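Local coordinates for protein L-lysine 6-monooxygenase involved in desferrioxamine biosynthesis (Erwinia amylovora CFBP1430, PDB 5O8P) that probably hydroxylates one terminal amine of cadaverine with FAD and NADPH, an early step in making the siderophore desferrioxamine, at residues L21-L26 with V405-I410; E28-L33 with E414-E419. All blocks are in the same frame, centred on the assembly; numbering follows the deposited sequence.

How the interactions relate
Interactions 1 and 2 pack the same two regions of the chain against each other, with centres 7 Å apart. Helix 18-27 meets helix 399-410 in interaction 1, and the loops that follow these helices meet in interaction 2. Several contacts join them. Tyr-416 OH lies 2.7 Å from Leu-26 O, a probable hydrogen bond. Arg-408 NH1 and Glu-414 OE1 form a salt bridge of 3.3 Å. Leu-407 CD2 packs on Leu-33 CD2 at 3.6 Å. Interaction 1 is nearer the cofactor: the side chain of Leu-23 is about 9 Å from the bound FAD. Interaction 2 lies away from the annotated sites.

Interaction 1 (L21-L26 with V405-I410); sequences LGLACL and VLLREI
Leu-23 and Leu-26 on one helix pack against Leu-406 and Leu-407 on the other. The contact is apolar throughout, and no hydrogen bond crosses it. The methyl groups of Leu-23 split between two partners. Its CD1 rests on CG of Leu-407 at 3.7 Å, and these two leucines lie antiparallel alongside each other. Its CD2 meets CD1 of Leu-406 at 4.0 Å, with the side chains roughly perpendicular. The CG of Leu-23 is anti to the backbone N (chi1 -171°), which carries the branch across to the second helix. Leu-407 also has two contacts. Its CD1 reaches CB of Leu-26 at 3.9 Å, while its CG and CD2 lie against Leu-23. All four leucines are buried in the fold.

Within each helix, backbone bonds such as Leu-26 N to Gly-22 O and Ile-410 N to Leu-406 O hold the turns. Leu-23 O also takes the hydroxyl of Ser-27.

The axes of segments 21-26 and 405-410 come within 11.1 Å and cross at -57°. Asn-403, one turn before Leu-407, touches both Leu-23 and Leu-26. Strand 8-14, helix 18-27 and strand 35-38 form a beta-alpha-beta unit, consistent with a Rossmann-type FAD-binding fold; the helix carries Phe-19, an FAD-binding residue. Helix 399-410 packs on that helix, with Phe-37 against Leu-23 and Phe-380 against Leu-406 from strands of the same sheet.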
ATOM      1  N   LEU B  21     -15.312 -30.476  -4.232  1.00 29.74           N
ATOM      2  CA  LEU B  21     -13.914 -30.904  -4.121  1.00 32.08           C
ATOM      3  C   LEU B  21     -13.422 -30.642  -2.701  1.00 36.69           C
ATOM      4  O   LEU B  21     -12.649 -31.423  -2.145  1.00 37.70           O
ATOM      5  CB  LEU B  21     -13.026 -30.182  -5.137  1.00 31.95           C
ATOM      6  CG  LEU B  21     -11.547 -30.586  -5.145  1.00 31.86           C
ATOM      7  CD1 LEU B  21     -11.392 -32.067  -5.463  1.00 33.19           C
ATOM      8  CD2 LEU B  21     -10.728 -29.749  -6.132  1.00 31.47           C
ATOM      9  N   GLY B  22     -13.870 -29.532  -2.116  1.00 40.43           N
ATOM     10  CA  GLY B  22     -13.618 -29.237  -0.708  1.00 38.98           C
ATOM     11  C   GLY B  22     -14.202 -30.300   0.184  1.00 37.03           C
ATOM     12  O   GLY B  22     -13.474 -30.931   0.953  1.00 41.04           O
ATOM     13  N   LEU B  23     -15.508 -30.525   0.061  1.00 34.19           N
ATOM     14  CA  LEU B  23     -16.184 -31.584   0.831  1.00 35.27           C
ATOM     15  C   LEU B  23     -15.442 -32.914   0.729  1.00 35.62           C
ATOM     16  O   LEU B  23     -15.313 -33.637   1.722  1.00 32.37           O
ATOM     17  CB  LEU B  23     -17.632 -31.771   0.369  1.00 32.44           C
ATOM     18  CG  LEU B  23     -18.533 -32.682   1.208  1.00 30.49           C
ATOM     19  CD1 LEU B  23     -18.443 -32.363   2.682  1.00 31.65           C
ATOM     20  CD2 LEU B  23     -19.971 -32.566   0.735  1.00 30.10           C
ATOM     21  N   ALA B  24     -14.938 -33.219  -0.467  1.00 34.49           N
ATOM     22  CA  ALA B  24     -14.208 -34.456  -0.701  1.00 33.23           C
ATOM     23  C   ALA B  24     -12.922 -34.538   0.103  1.00 32.05           C
ATOM     24  O   ALA B  24     -12.651 -35.582   0.705  1.00 33.95           O
ATOM     25  CB  ALA B  24     -13.914 -34.630  -2.178  1.00 34.07           C
ATOM     26  N   CYS B  25     -12.136 -33.462   0.119  1.00 29.58           N
ATOM     27  CA  CYS B  25     -10.910 -33.445   0.924  1.00 30.60           C
ATOM     28  C   CYS B  25     -11.211 -33.519   2.412  1.00 31.71           C
ATOM     29  O   CYS B  25     -10.477 -34.124   3.177  1.00 33.10           O
ATOM     30  CB  CYS B  25     -10.102 -32.182   0.676  1.00 31.79           C
ATOM     31  SG  CYS B  25      -9.637 -31.867  -1.026  1.00 32.11           S
ATOM     32  N   LEU B  26     -12.284 -32.869   2.826  1.00 34.88           N
ATOM     33  CA  LEU B  26     -12.666 -32.875   4.224  1.00 37.16           C
ATOM     34  C   LEU B  26     -13.242 -34.213   4.639  1.00 35.76           C
ATOM     35  O   LEU B  26     -12.996 -34.633   5.762  1.00 35.98           O
ATOM     36  CB  LEU B  26     -13.634 -31.733   4.543  1.00 38.35           C
ATOM     37  CG  LEU B  26     -13.010 -30.333   4.477  1.00 38.32           C
ATOM     38  CD1 LEU B  26     -14.073 -29.259   4.669  1.00 39.84           C
ATOM     39  CD2 LEU B  26     -11.907 -30.171   5.510  1.00 36.66           C
ATOM     40  N   VAL B 405     -20.780 -28.028   8.182  1.00 35.27           N
ATOM     41  CA  VAL B 405     -22.148 -28.273   8.707  1.00 38.42           C
ATOM     42  C   VAL B 405     -22.801 -29.423   7.937  1.00 40.02           C
ATOM     43  O   VAL B 405     -23.643 -30.140   8.481  1.00 42.06           O
ATOM     44  CB  VAL B 405     -23.087 -27.004   8.794  1.00 37.28           C
ATOM     45  CG1 VAL B 405     -22.305 -25.692   8.890  1.00 38.47           C
ATOM     46  CG2 VAL B 405     -24.097 -26.924   7.663  1.00 36.12           C
ATOM     47  N   LEU B 406     -22.429 -29.583   6.668  1.00 40.92           N
ATOM     48  CA  LEU B 406     -22.869 -30.732   5.907  1.00 39.05           C
ATOM     49  C   LEU B 406     -22.338 -31.979   6.564  1.00 37.71           C
ATOM     50  O   LEU B 406     -23.103 -32.913   6.806  1.00 40.68           O
ATOM     51  CB  LEU B 406     -22.389 -30.665   4.459  1.00 41.34           C
ATOM     52  CG  LEU B 406     -23.017 -29.614   3.555  1.00 39.72           C
ATOM     53  CD1 LEU B 406     -22.378 -29.722   2.179  1.00 40.90           C
ATOM     54  CD2 LEU B 406     -24.520 -29.761   3.491  1.00 40.09           C
ATOM     55  N   LEU B 407     -21.044 -31.996   6.880  1.00 35.60           N
ATOM     56  CA  LEU B 407     -20.462 -33.168   7.541  1.00 36.21           C
ATOM     57  C   LEU B 407     -21.093 -33.440   8.896  1.00 37.08           C
ATOM     58  O   LEU B 407     -21.239 -34.587   9.277  1.00 49.79           O
ATOM     59  CB  LEU B 407     -18.932 -33.072   7.634  1.00 34.23           C
ATOM     60  CG  LEU B 407     -18.255 -33.365   6.289  1.00 34.72           C
ATOM     61  CD1 LEU B 407     -16.766 -33.092   6.325  1.00 34.22           C
ATOM     62  CD2 LEU B 407     -18.503 -34.803   5.852  1.00 36.00           C
ATOM     63  N   ARG B 408     -21.503 -32.400   9.610  1.00 39.72           N
ATOM     64  CA  ARG B 408     -22.199 -32.570  10.896  1.00 39.76           C
ATOM     65  C   ARG B 408     -23.572 -33.237  10.728  1.00 36.42           C
ATOM     66  O   ARG B 408     -23.976 -34.060  11.551  1.00 36.42           O
ATOM     67  CB  ARG B 408     -22.338 -31.226  11.621  1.00 41.88           C
ATOM     68  CG  ARG B 408     -22.759 -31.332  13.076  1.00 44.42           C
ATOM     69  CD  ARG B 408     -22.676 -29.964  13.740  1.00 51.08           C
ATOM     70  NE  ARG B 408     -23.689 -29.058  13.181  1.00 53.52           N
ATOM     71  CZ  ARG B 408     -23.624 -27.722  13.142  1.00 49.85           C
ATOM     72  NH1 ARG B 408     -22.556 -27.065  13.600  1.00 50.81           N
ATOM     73  NH2 ARG B 408     -24.634 -27.044  12.596  1.00 46.69           N
ATOM     74  N   GLU B 409     -24.287 -32.889   9.669  1.00 36.24           N
ATOM     75  CA  GLU B 409     -25.582 -33.509   9.400  1.00 41.16           C
ATOM     76  C   GLU B 409     -25.429 -34.945   8.900  1.00 42.75           C
ATOM     77  O   GLU B 409     -26.098 -35.856   9.388  1.00 40.10           O
ATOM     78  CB  GLU B 409     -26.363 -32.691   8.388  1.00 46.40           C
ATOM     79  CG  GLU B 409     -26.931 -31.390   8.932  1.00 50.41           C
ATOM     80  CD  GLU B 409     -28.021 -31.576   9.977  1.00 54.10           C
ATOM     81  OE1 GLU B 409     -28.630 -32.678  10.052  1.00 60.32           O
ATOM     82  OE2 GLU B 409     -28.252 -30.608  10.724  1.00 53.59           O
ATOM     83  N   ILE B 410     -24.537 -35.125   7.928  1.00 45.08           N
ATOM     84  CA  ILE B 410     -24.247 -36.431   7.349  1.00 41.99           C
ATOM     85  C   ILE B 410     -23.815 -37.421   8.421  1.00 40.16           C
ATOM     86  O   ILE B 410     -24.443 -38.457   8.583  1.00 48.35           O
ATOM     87  CB  ILE B 410     -23.170 -36.330   6.253  1.00 41.91           C
ATOM     88  CG1 ILE B 410     -23.743 -35.637   5.012  1.00 38.99           C
ATOM     89  CG2 ILE B 410     -22.628 -37.712   5.887  1.00 47.00           C
ATOM     90  CD1 ILE B 410     -22.681 -35.084   4.084  1.00 41.27           C
TER

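Interaction 2 (E28-L33 with E414-E419); sequences EPVEGL and EVYPVE
Val-30 and Val-415 meet end on across two loops that have no regular secondary structure. From the backbone of Val-30, CB points toward the 414-419 loop. With CG1 anti to the backbone N (chi1 178°), CG2 falls beside that N and faces Val-415. This methyl meets CG1 of Val-415 at 3.6 Å. It also approaches the ring of Tyr-416 obliquely, 4.4 Å from CE2. Beside the valine pair, CG of Pro-29 lies 3.8 Å from OH of Tyr-416, with the proline set crosswise to the tyrosine. That hydroxyl is hydrogen-bonded to Leu-26 O, which ties the ring to the end of helix 18-27. Val-30 is also the first residue of a type II beta turn that ends at Leu-33, with Gly-32 at positive phi.

Within the 414-419 loop, Val-418 N bonds back to Glu-414 OE2 at 3.3 Å, from above the carboxylate plane. Glu-419 makes a salt bridge to Lys-82 of a second subunit. No hydrogen bond or salt bridge joins the two loops directly. Apolar fit, chiefly of the valines, brings them together, and the directional hold comes from the Tyr-416 hydroxyl on Leu-26 O beside the contact.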
ATOM      1  N   GLU B  28     -12.681 -37.364   3.139  1.00 36.24           N
ATOM      2  CA  GLU B  28     -11.788 -38.532   2.964  1.00 37.77           C
ATOM      3  C   GLU B  28     -11.247 -39.146   4.271  1.00 39.05           C
ATOM      4  O   GLU B  28     -11.415 -40.348   4.476  1.00 39.79           O
ATOM      5  CB  GLU B  28     -10.616 -38.242   2.016  1.00 38.46           C
ATOM      6  CG  GLU B  28     -10.100 -39.496   1.300  1.00 39.40           C
ATOM      7  CD  GLU B  28      -8.855 -39.275   0.446  1.00 41.19           C
ATOM      8  OE1 GLU B  28      -8.046 -38.390   0.812  1.00 38.98           O
ATOM      9  OE2 GLU B  28      -8.674 -39.992  -0.580  1.00 42.47           O
ATOM     10  N   PRO B  29     -10.633 -38.336   5.167  1.00 41.43           N
ATOM     11  CA  PRO B  29     -10.049 -38.915   6.392  1.00 37.67           C
ATOM     12  C   PRO B  29     -11.035 -39.199   7.532  1.00 34.08           C
ATOM     13  O   PRO B  29     -10.615 -39.742   8.546  1.00 32.25           O
ATOM     14  CB  PRO B  29      -9.052 -37.841   6.831  1.00 38.36           C
ATOM     15  CG  PRO B  29      -9.725 -36.582   6.448  1.00 39.48           C
ATOM     16  CD  PRO B  29     -10.472 -36.871   5.161  1.00 41.37           C
ATOM     17  N   VAL B  30     -12.314 -38.860   7.376  1.00 32.26           N
ATOM     18  CA  VAL B  30     -13.300 -39.123   8.421  1.00 36.79           C
ATOM     19  C   VAL B  30     -13.581 -40.635   8.554  1.00 43.65           C
ATOM     20  O   VAL B  30     -13.912 -41.302   7.574  1.00 46.22           O
ATOM     21  CB  VAL B  30     -14.612 -38.348   8.153  1.00 36.80           C
ATOM     22  CG1 VAL B  30     -15.671 -38.655   9.203  1.00 37.56           C
ATOM     23  CG2 VAL B  30     -14.332 -36.853   8.108  1.00 39.00           C
ATOM     24  N   GLU B  31     -13.445 -41.157   9.776  1.00 49.94           N
ATOM     25  CA  GLU B  31     -13.729 -42.562  10.085  1.00 52.25           C
ATOM     26  C   GLU B  31     -15.219 -42.864   9.950  1.00 45.85           C
ATOM     27  O   GLU B  31     -16.052 -42.098  10.415  1.00 46.66           O
ATOM     28  CB  GLU B  31     -13.264 -42.912  11.510  1.00 66.17           C
ATOM     29  CG  GLU B  31     -11.738 -42.904  11.688  1.00 79.61           C
ATOM     30  CD  GLU B  31     -11.047 -44.207  11.261  1.00 94.75           C
ATOM     31  OE1 GLU B  31     -11.658 -45.031  10.537  1.00105.80           O
ATOM     32  OE2 GLU B  31      -9.875 -44.414  11.652  1.00 99.52           O
ATOM     33  N   GLY B  32     -15.532 -43.995   9.329  1.00 41.91           N
ATOM     34  CA  GLY B  32     -16.918 -44.440   9.146  1.00 40.35           C
ATOM     35  C   GLY B  32     -17.753 -43.536   8.250  1.00 42.29           C
ATOM     36  O   GLY B  32     -18.955 -43.367   8.477  1.00 42.03           O
ATOM     37  N   LEU B  33     -17.114 -42.943   7.250  1.00 42.56           N
ATOM     38  CA  LEU B  33     -17.807 -42.145   6.262  1.00 42.02           C
ATOM     39  C   LEU B  33     -17.423 -42.662   4.895  1.00 44.91           C
ATOM     40  O   LEU B  33     -16.278 -42.528   4.489  1.00 47.20           O
ATOM     41  CB  LEU B  33     -17.423 -40.673   6.406  1.00 39.76           C
ATOM     42  CG  LEU B  33     -18.212 -39.702   5.544  1.00 40.09           C
ATOM     43  CD1 LEU B  33     -19.712 -39.798   5.788  1.00 38.09           C
ATOM     44  CD2 LEU B  33     -17.719 -38.296   5.840  1.00 42.26           C
ATOM     45  N   GLU B 414     -19.939 -33.611  15.323  1.00 46.93           N
ATOM     46  CA  GLU B 414     -19.344 -32.398  14.769  1.00 47.71           C
ATOM     47  C   GLU B 414     -17.896 -32.674  14.404  1.00 45.72           C
ATOM     48  O   GLU B 414     -17.001 -32.498  15.211  1.00 43.14           O
ATOM     49  CB  GLU B 414     -19.487 -31.229  15.761  1.00 52.22           C
ATOM     50  CG  GLU B 414     -18.784 -29.936  15.351  1.00 55.76           C
ATOM     51  CD  GLU B 414     -19.423 -28.670  15.927  1.00 58.99           C
ATOM     52  OE1 GLU B 414     -20.662 -28.560  15.795  1.00 58.36           O
ATOM     53  OE2 GLU B 414     -18.707 -27.801  16.495  1.00 56.64           O
ATOM     54  N   VAL B 415     -17.667 -33.087  13.168  1.00 47.77           N
ATOM     55  CA  VAL B 415     -16.350 -33.599  12.765  1.00 46.62           C
ATOM     56  C   VAL B 415     -15.304 -32.499  12.727  1.00 43.02           C
ATOM     57  O   VAL B 415     -14.196 -32.681  13.187  1.00 37.29           O
ATOM     58  CB  VAL B 415     -16.400 -34.263  11.372  1.00 51.14           C
ATOM     59  CG1 VAL B 415     -15.036 -34.839  10.994  1.00 53.58           C
ATOM     60  CG2 VAL B 415     -17.473 -35.342  11.344  1.00 54.26           C
ATOM     61  N   TYR B 416     -15.663 -31.363  12.139  1.00 44.54           N
ATOM     62  CA  TYR B 416     -14.817 -30.183  12.137  1.00 40.30           C
ATOM     63  C   TYR B 416     -15.591 -29.101  12.860  1.00 42.12           C
ATOM     64  O   TYR B 416     -16.774 -28.896  12.548  1.00 48.31           O
ATOM     65  CB  TYR B 416     -14.534 -29.759  10.717  1.00 36.72           C
ATOM     66  CG  TYR B 416     -13.730 -30.761   9.945  1.00 35.82           C
ATOM     67  CD1 TYR B 416     -12.359 -30.869  10.123  1.00 34.08           C
ATOM     68  CD2 TYR B 416     -14.340 -31.601   9.025  1.00 34.71           C
ATOM     69  CE1 TYR B 416     -11.616 -31.782   9.394  1.00 33.67           C
ATOM     70  CE2 TYR B 416     -13.602 -32.510   8.283  1.00 34.68           C
ATOM     71  CZ  TYR B 416     -12.234 -32.593   8.471  1.00 34.75           C
ATOM     72  OH  TYR B 416     -11.482 -33.486   7.743  1.00 36.51           O
ATOM     73  N   PRO B 417     -14.938 -28.404  13.812  1.00 43.99           N
ATOM     74  CA  PRO B 417     -15.657 -27.454  14.653  1.00 43.22           C
ATOM     75  C   PRO B 417     -16.214 -26.295  13.835  1.00 39.81           C
ATOM     76  O   PRO B 417     -15.524 -25.736  12.997  1.00 37.29           O
ATOM     77  CB  PRO B 417     -14.590 -26.985  15.655  1.00 42.51           C
ATOM     78  CG  PRO B 417     -13.300 -27.164  14.952  1.00 40.94           C
ATOM     79  CD  PRO B 417     -13.481 -28.342  14.041  1.00 43.92           C
ATOM     80  N   VAL B 418     -17.473 -25.974  14.090  1.00 39.25           N
ATOM     81  CA  VAL B 418     -18.219 -25.014  13.324  1.00 41.73           C
ATOM     82  C   VAL B 418     -18.427 -23.801  14.217  1.00 42.70           C
ATOM     83  O   VAL B 418     -19.159 -23.880  15.221  1.00 48.11           O
ATOM     84  CB  VAL B 418     -19.586 -25.599  12.911  1.00 43.85           C
ATOM     85  CG1 VAL B 418     -20.324 -24.629  12.001  1.00 45.67           C
ATOM     86  CG2 VAL B 418     -19.416 -26.954  12.238  1.00 43.56           C
ATOM     87  N   GLU B 419     -17.798 -22.682  13.848  1.00 42.85           N
ATOM     88  CA  GLU B 419     -17.930 -21.452  14.596  1.00 46.54           C
ATOM     89  C   GLU B 419     -19.383 -20.969  14.569  1.00 48.63           C
ATOM     90  O   GLU B 419     -20.050 -21.059  13.538  1.00 50.04           O
ATOM     91  CB  GLU B 419     -16.984 -20.391  14.048  1.00 47.82           C
ATOM     92  CG  GLU B 419     -15.525 -20.642  14.409  1.00 52.83           C
ATOM     93  CD  GLU B 419     -14.742 -21.433  13.377  1.00 53.95           C
ATOM     94  OE1 GLU B 419     -15.363 -22.186  12.591  1.00 49.71           O
ATOM     95  OE2 GLU B 419     -13.492 -21.306  13.371  1.00 57.06           O
TER